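Local coordinates for F5/8 type C domain protein (Bacteroides ovatus, PDB 4ZRX) that probably hydrolyses alpha-L-fucosidic linkages in a TIM-barrel domain and carries a C-terminal F5/8 type C domain, at residues G51-T56 against G294-A299; R58-G63 against A96-G101. One frame throughout, in Å; residues are numbered along the deposited sequence.

Both contacts gather loops at the C-terminal rim of one TIM barrel, where the active site of such enzymes lies, and their centres are 10 Å apart. Contact 2 is nested within the chain loop that contact 1 closes. Contact 1 is wholly buried: a short helix leans on a loop through a phenylalanine face and two waters. Contact 2 reaches from a water-centred node out to an exposed tryptophan, and its chemistry is more polar, with histidines, an aspartate and a bound ethanediol. Glu-59 joins the two, its OE1 bonding Trp-295 N and its OE2 His-298 NE2, so residues 58-63 hold to both 294-299 and 96-101.

Contact 1: G51-T56 against G294-A299; sequences GINTFT and GWFYHA
The backbones of 51-56 and 294-299 come nearest at Thr-54 and Tyr-297, whose CA atoms lie 5.6 Å apart, as the short helix 52-56 passes a loop without regular structure. Both belong to the TIM barrel: the helix follows strand 44-48, and the loop follows strand 279-290, so the contact joins two of the connections at the C-terminal ends of the barrel strands. Phe-296 is the main side chain. Asn-53 lies over one face of its ring, with CB above the centre in a CH-pi contact, 3.7 Å from the centroid. The amide follows across the same face, tilted 67° to the ring plane, with Asn-53 ND2 3.3 Å from Phe-296 CE1. This placement comes from Asn-53 CG standing beside its backbone N (chi1 -70°), which carries the amide over the ring. At the rim of the phenyl group, Gly-51 N lies in plane and Thr-54 OG1 close to it. His-49 and His-98 meet the same ring edge-to-face, consistent with a place in the wall of the presumed active-site pocket. Two waters link Thr-54 to the backbone of Tyr-297. One water accepts from both Thr-54 OG1 and Tyr-297 N; the other donates to Thr-54 O and to Tyr-297 O, and Arg-333 NE adds a further bond to that threonine carbonyl. Thr-54 OG1 thus serves both segments, since it also accepts from Gly-51 N at 3.1 Å, with an N-H...O angle of 160°.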
loop_
_atom_site.group_PDB
_atom_site.type_symbol
_atom_site.label_atom_id
_atom_site.label_comp_id
_atom_site.label_asym_id
_atom_site.label_seq_id
_atom_site.Cartn_x
_atom_site.Cartn_y
_atom_site.Cartn_z
ATOM N N GLY A 51 -7.872 -18.558 3.639
ATOM C CA GLY A 51 -8.758 -19.520 2.989
ATOM C C GLY A 51 -8.046 -20.776 2.579
ATOM O O GLY A 51 -6.986 -21.135 3.133
ATOM N N ILE A 52 -8.622 -21.456 1.595
ATOM C CA ILE A 52 -7.987 -22.675 1.131
ATOM C C ILE A 52 -6.617 -22.371 0.476
ATOM O O ILE A 52 -5.701 -23.187 0.576
ATOM C CB ILE A 52 -8.961 -23.429 0.226
ATOM C CG1 ILE A 52 -8.574 -24.916 0.144
ATOM C CG2 ILE A 52 -9.055 -22.743 -1.086
ATOM C CD1 ILE A 52 -9.754 -25.804 0.223
ATOM N N ASN A 53 -6.455 -21.183 -0.099
ATOM C CA ASN A 53 -5.177 -20.801 -0.709
ATOM C C ASN A 53 -4.049 -20.784 0.308
ATOM O O ASN A 53 -2.870 -21.006 -0.040
ATOM C CB ASN A 53 -5.234 -19.430 -1.346
ATOM C CG ASN A 53 -6.073 -19.356 -2.571
ATOM O OD1 ASN A 53 -6.647 -20.327 -3.058
ATOM N ND2 ASN A 53 -6.163 -18.163 -3.085
ATOM N N THR A 54 -4.378 -20.506 1.577
ATOM C CA THR A 54 -3.381 -20.532 2.621
ATOM C C THR A 54 -2.731 -21.921 2.717
ATOM O O THR A 54 -1.545 -22.038 3.063
ATOM C CB THR A 54 -4.034 -20.200 3.980
ATOM O OG1 THR A 54 -4.766 -18.977 3.875
ATOM C CG2 THR A 54 -3.014 -20.119 5.105
ATOM N N PHE A 55 -3.520 -22.960 2.424
ATOM C CA PHE A 55 -3.100 -24.360 2.561
ATOM C C PHE A 55 -2.535 -24.964 1.292
ATOM O O PHE A 55 -1.843 -25.997 1.357
ATOM C CB PHE A 55 -4.233 -25.203 3.148
ATOM C CG PHE A 55 -4.587 -24.744 4.520
ATOM C CD1 PHE A 55 -3.923 -25.229 5.628
ATOM C CD2 PHE A 55 -5.498 -23.711 4.680
ATOM C CE1 PHE A 55 -4.206 -24.735 6.914
ATOM C CE2 PHE A 55 -5.752 -23.189 5.939
ATOM C CZ PHE A 55 -5.095 -23.696 7.054
ATOM N N THR A 56 -2.834 -24.362 0.141
ATOM C CA THR A 56 -2.266 -24.855 -1.105
ATOM C C THR A 56 -1.013 -24.114 -1.555
ATOM O O THR A 56 -0.289 -24.592 -2.434
ATOM C CB THR A 56 -3.286 -24.715 -2.255
ATOM O OG1 THR A 56 -3.655 -23.333 -2.427
ATOM C CG2 THR A 56 -4.478 -25.526 -1.979
ATOM N N GLY A 294 2.980 -11.514 -1.421
ATOM C CA GLY A 294 1.694 -12.079 -1.774
ATOM C C GLY A 294 0.597 -11.658 -0.763
ATOM O O GLY A 294 0.896 -11.124 0.293
ATOM N N TRP A 295 -0.653 -11.832 -1.151
ATOM C CA TRP A 295 -1.790 -11.614 -0.290
ATOM C C TRP A 295 -2.018 -12.726 0.687
ATOM O O TRP A 295 -2.424 -12.489 1.830
ATOM C CB TRP A 295 -3.057 -11.363 -1.134
ATOM C CG TRP A 295 -2.972 -10.155 -2.032
ATOM C CD1 TRP A 295 -2.722 -10.141 -3.378
ATOM C CD2 TRP A 295 -3.170 -8.815 -1.632
ATOM N NE1 TRP A 295 -2.726 -8.837 -3.840
ATOM C CE2 TRP A 295 -2.989 -8.004 -2.772
ATOM C CE3 TRP A 295 -3.515 -8.222 -0.438
ATOM C CZ2 TRP A 295 -3.172 -6.603 -2.728
ATOM C CZ3 TRP A 295 -3.630 -6.854 -0.376
ATOM C CH2 TRP A 295 -3.490 -6.052 -1.524
ATOM N N PHE A 296 -1.893 -13.975 0.235
ATOM C CA PHE A 296 -2.066 -15.096 1.123
ATOM C C PHE A 296 -0.749 -15.425 1.793
ATOM O O PHE A 296 0.311 -14.940 1.377
ATOM C CB PHE A 296 -2.648 -16.304 0.399
ATOM C CG PHE A 296 -4.107 -16.148 0.092
ATOM C CD1 PHE A 296 -4.514 -15.512 -1.060
ATOM C CD2 PHE A 296 -5.070 -16.553 0.990
ATOM C CE1 PHE A 296 -5.875 -15.338 -1.340
ATOM C CE2 PHE A 296 -6.402 -16.365 0.722
ATOM C CZ PHE A 296 -6.808 -15.770 -0.419
ATOM N N TYR A 297 -0.841 -16.162 2.886
ATOM C CA TYR A 297 0.336 -16.535 3.662
ATOM C C TYR A 297 1.214 -17.544 2.896
ATOM O O TYR A 297 0.718 -18.600 2.442
ATOM C CB TYR A 297 -0.052 -17.115 4.991
ATOM C CG TYR A 297 1.168 -17.515 5.737
ATOM C CD1 TYR A 297 1.890 -16.589 6.518
ATOM C CD2 TYR A 297 1.636 -18.809 5.627
ATOM C CE1 TYR A 297 3.066 -16.964 7.149
ATOM C CE2 TYR A 297 2.809 -19.234 6.304
ATOM C CZ TYR A 297 3.519 -18.298 7.047
ATOM O OH TYR A 297 4.684 -18.669 7.711
ATOM N N HIS A 298 2.508 -17.235 2.791
ATOM C CA HIS A 298 3.483 -18.209 2.286
ATOM C C HIS A 298 4.625 -18.224 3.247
ATOM O O HIS A 298 5.190 -17.180 3.530
ATOM C CB HIS A 298 4.014 -17.779 0.936
ATOM C CG HIS A 298 2.936 -17.570 -0.049
ATOM N ND1 HIS A 298 2.302 -18.613 -0.686
ATOM C CD2 HIS A 298 2.316 -16.438 -0.449
ATOM C CE1 HIS A 298 1.324 -18.120 -1.437
ATOM N NE2 HIS A 298 1.311 -16.807 -1.308
ATOM N N ALA A 299 4.994 -19.383 3.738
ATOM C CA ALA A 299 6.177 -19.478 4.632
ATOM C C ALA A 299 7.469 -18.977 3.977
ATOM O O ALA A 299 8.354 -18.446 4.662
ATOM C CB ALA A 299 6.317 -20.893 5.195
HETATM O O HOH W 1 -3.383 -16.657 4.423
HETATM O O HOH W 2 1.189 -21.355 1.959
#

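Contact 2: R58-G63 against A96-G101; sequences REWGDG and AKHHDG. With EDO (1,2-ethanediol), chain D.
A water between the segments is gripped by three groups: it accepts from Gly-61 N at 2.9 Å, donates to Asp-100 OD2 at 2.7 Å, and meets His-98 ND1 in the plane of the imidazole. Asp-100 holds its carboxylate between its backbone N and carbonyl carbon (chi1 60°), which brings OD2 to the water while CB packs on Gly-61 CA; the strongest polar partner of the carboxylate is Phe-102, just past the segment. His-98 begins a type I beta turn that closes at Gly-101, just after strand 91-97 of the TIM barrel. The other nitrogen of its ring, His-98 NE2, bonds O1 of a bound ethanediol at 2.9 Å and 174°. Beside it, His-99 turns its edge to the face of Trp-60 in a T-shaped pair, planes 88° apart; His-99 CD2 touches nearest, 3.4 Å from Trp-60 NE1. Trp-60 CD1 in turn lies at the edge of His-98, so the three rings form an aromatic cluster. A hydrogen bond between His-99 ND1 and Ser-146 OG helps to set the rotation of that ring. Farther along, Gly-63 CA leans on Asp-100 O in a CA-H...O contact of 3.3 Å. Ethanediol, probably from the crystallisation liquor, is also bonded by His-49 and Glu-230, which is consistent with a polar sugar-binding pocket. With one nitrogen on the bridging water and the other on the diol, His-98 has its ring orientation set from both ends.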
loop_
_atom_site.group_PDB
_atom_site.type_symbol
_atom_site.label_atom_id
_atom_site.label_comp_id
_atom_site.label_asym_id
_atom_site.label_seq_id
_atom_site.Cartn_x
_atom_site.Cartn_y
_atom_site.Cartn_z
ATOM N N ARG A 58 -1.199 -21.132 -3.087
ATOM C CA ARG A 58 -1.520 -20.416 -4.287
ATOM C C ARG A 58 -1.986 -18.994 -3.977
ATOM O O ARG A 58 -2.563 -18.766 -2.955
ATOM C CB ARG A 58 -2.646 -21.137 -5.004
ATOM C CG ARG A 58 -2.190 -22.454 -5.577
ATOM C CD ARG A 58 -3.350 -23.105 -6.212
ATOM N NE ARG A 58 -2.919 -24.371 -6.748
ATOM C CZ ARG A 58 -3.699 -25.402 -7.038
ATOM N NH1 ARG A 58 -5.040 -25.380 -6.846
ATOM N NH2 ARG A 58 -3.088 -26.499 -7.505
ATOM N N GLU A 59 -1.720 -18.043 -4.851
ATOM C CA GLU A 59 -2.296 -16.725 -4.714
ATOM C C GLU A 59 -3.728 -16.672 -5.212
ATOM O O GLU A 59 -4.540 -15.967 -4.634
ATOM C CB GLU A 59 -1.446 -15.634 -5.440
ATOM C CG GLU A 59 -0.203 -15.249 -4.584
ATOM C CD GLU A 59 -0.642 -14.441 -3.350
ATOM O OE1 GLU A 59 -1.114 -13.292 -3.550
ATOM O OE2 GLU A 59 -0.532 -14.979 -2.220
ATOM N N TRP A 60 -3.998 -17.328 -6.347
ATOM C CA TRP A 60 -5.361 -17.495 -6.823
ATOM C C TRP A 60 -5.601 -19.005 -6.916
ATOM O O TRP A 60 -4.826 -19.725 -7.545
ATOM C CB TRP A 60 -5.573 -16.889 -8.213
ATOM C CG TRP A 60 -5.808 -15.397 -8.254
ATOM C CD1 TRP A 60 -5.749 -14.524 -7.231
ATOM C CD2 TRP A 60 -6.101 -14.627 -9.436
ATOM N NE1 TRP A 60 -6.001 -13.240 -7.687
ATOM C CE2 TRP A 60 -6.240 -13.282 -9.028
ATOM C CE3 TRP A 60 -6.269 -14.955 -10.783
ATOM C CZ2 TRP A 60 -6.530 -12.235 -9.943
ATOM C CZ3 TRP A 60 -6.575 -13.917 -11.692
ATOM C CH2 TRP A 60 -6.694 -12.575 -11.248
ATOM N N GLY A 61 -6.660 -19.464 -6.305
ATOM C CA GLY A 61 -7.074 -20.889 -6.441
ATOM C C GLY A 61 -7.908 -21.078 -7.681
ATOM O O GLY A 61 -8.387 -20.114 -8.299
ATOM N N ASP A 62 -8.161 -22.342 -8.034
ATOM C CA ASP A 62 -8.836 -22.622 -9.311
ATOM C C ASP A 62 -10.243 -23.169 -9.160
ATOM O O ASP A 62 -10.923 -23.455 -10.176
ATOM C CB ASP A 62 -7.984 -23.570 -10.146
ATOM C CG ASP A 62 -7.799 -24.947 -9.496
ATOM O OD1 ASP A 62 -8.369 -25.267 -8.408
ATOM O OD2 ASP A 62 -7.008 -25.741 -10.062
ATOM N N GLY A 63 -10.699 -23.371 -7.927
ATOM C CA GLY A 63 -12.074 -23.835 -7.696
ATOM C C GLY A 63 -12.178 -25.371 -7.615
ATOM O O GLY A 63 -13.200 -25.915 -7.244
ATOM N N ALA A 96 -14.031 -13.758 3.093
ATOM C CA ALA A 96 -14.984 -14.804 3.411
ATOM C C ALA A 96 -15.068 -15.818 2.242
ATOM O O ALA A 96 -15.333 -17.011 2.446
ATOM C CB ALA A 96 -16.349 -14.171 3.680
ATOM N N LYS A 97 -14.884 -15.321 1.007
ATOM C CA LYS A 97 -14.823 -16.148 -0.166
ATOM C C LYS A 97 -13.948 -15.435 -1.177
ATOM O O LYS A 97 -14.212 -14.303 -1.546
ATOM C CB LYS A 97 -16.201 -16.361 -0.805
ATOM C CG LYS A 97 -16.171 -17.413 -1.938
ATOM C CD LYS A 97 -17.524 -17.466 -2.668
ATOM C CE LYS A 97 -17.703 -16.383 -3.644
ATOM N NZ LYS A 97 -18.988 -16.443 -4.359
ATOM N N HIS A 98 -12.850 -16.100 -1.573
ATOM C CA HIS A 98 -11.965 -15.587 -2.607
ATOM C C HIS A 98 -12.348 -16.212 -3.964
ATOM O O HIS A 98 -13.408 -16.779 -4.081
ATOM C CB HIS A 98 -10.487 -15.764 -2.192
ATOM C CG HIS A 98 -9.577 -14.770 -2.819
ATOM N ND1 HIS A 98 -8.893 -15.014 -3.983
ATOM C CD2 HIS A 98 -9.266 -13.500 -2.466
ATOM C CE1 HIS A 98 -8.200 -13.946 -4.324
ATOM N NE2 HIS A 98 -8.431 -12.996 -3.438
ATOM N N HIS A 99 -11.547 -15.967 -5.008
ATOM C CA HIS A 99 -11.953 -16.323 -6.403
ATOM C C HIS A 99 -12.192 -17.803 -6.587
ATOM O O HIS A 99 -13.030 -18.218 -7.401
ATOM C CB HIS A 99 -10.916 -15.883 -7.424
ATOM C CG HIS A 99 -10.530 -14.433 -7.318
ATOM N ND1 HIS A 99 -11.435 -13.438 -7.012
ATOM C CD2 HIS A 99 -9.344 -13.814 -7.528
ATOM C CE1 HIS A 99 -10.810 -12.268 -7.005
ATOM N NE2 HIS A 99 -9.546 -12.468 -7.334
ATOM N N ASP A 100 -11.483 -18.574 -5.789
ATOM C CA ASP A 100 -11.616 -20.048 -5.753
ATOM C C ASP A 100 -12.980 -20.531 -5.297
ATOM O O ASP A 100 -13.358 -21.676 -5.566
ATOM C CB ASP A 100 -10.518 -20.623 -4.862
ATOM C CG ASP A 100 -10.585 -20.114 -3.477
ATOM O OD1 ASP A 100 -11.336 -20.753 -2.729
ATOM O OD2 ASP A 100 -9.934 -19.093 -3.156
ATOM N N GLY A 101 -13.741 -19.692 -4.602
ATOM C CA GLY A 101 -15.115 -20.021 -4.272
ATOM C C GLY A 101 -15.337 -20.764 -2.981
ATOM O O GLY A 101 -16.501 -21.052 -2.618
HETATM C C1 EDO D . -7.761 -8.892 -3.316
HETATM O O1 EDO D . -7.370 -10.264 -3.317
HETATM C C2 EDO D . -6.558 -8.066 -3.731
HETATM O O2 EDO D . -6.060 -8.560 -4.985
HETATM O O HOH W 3 -8.510 -17.671 -4.960
#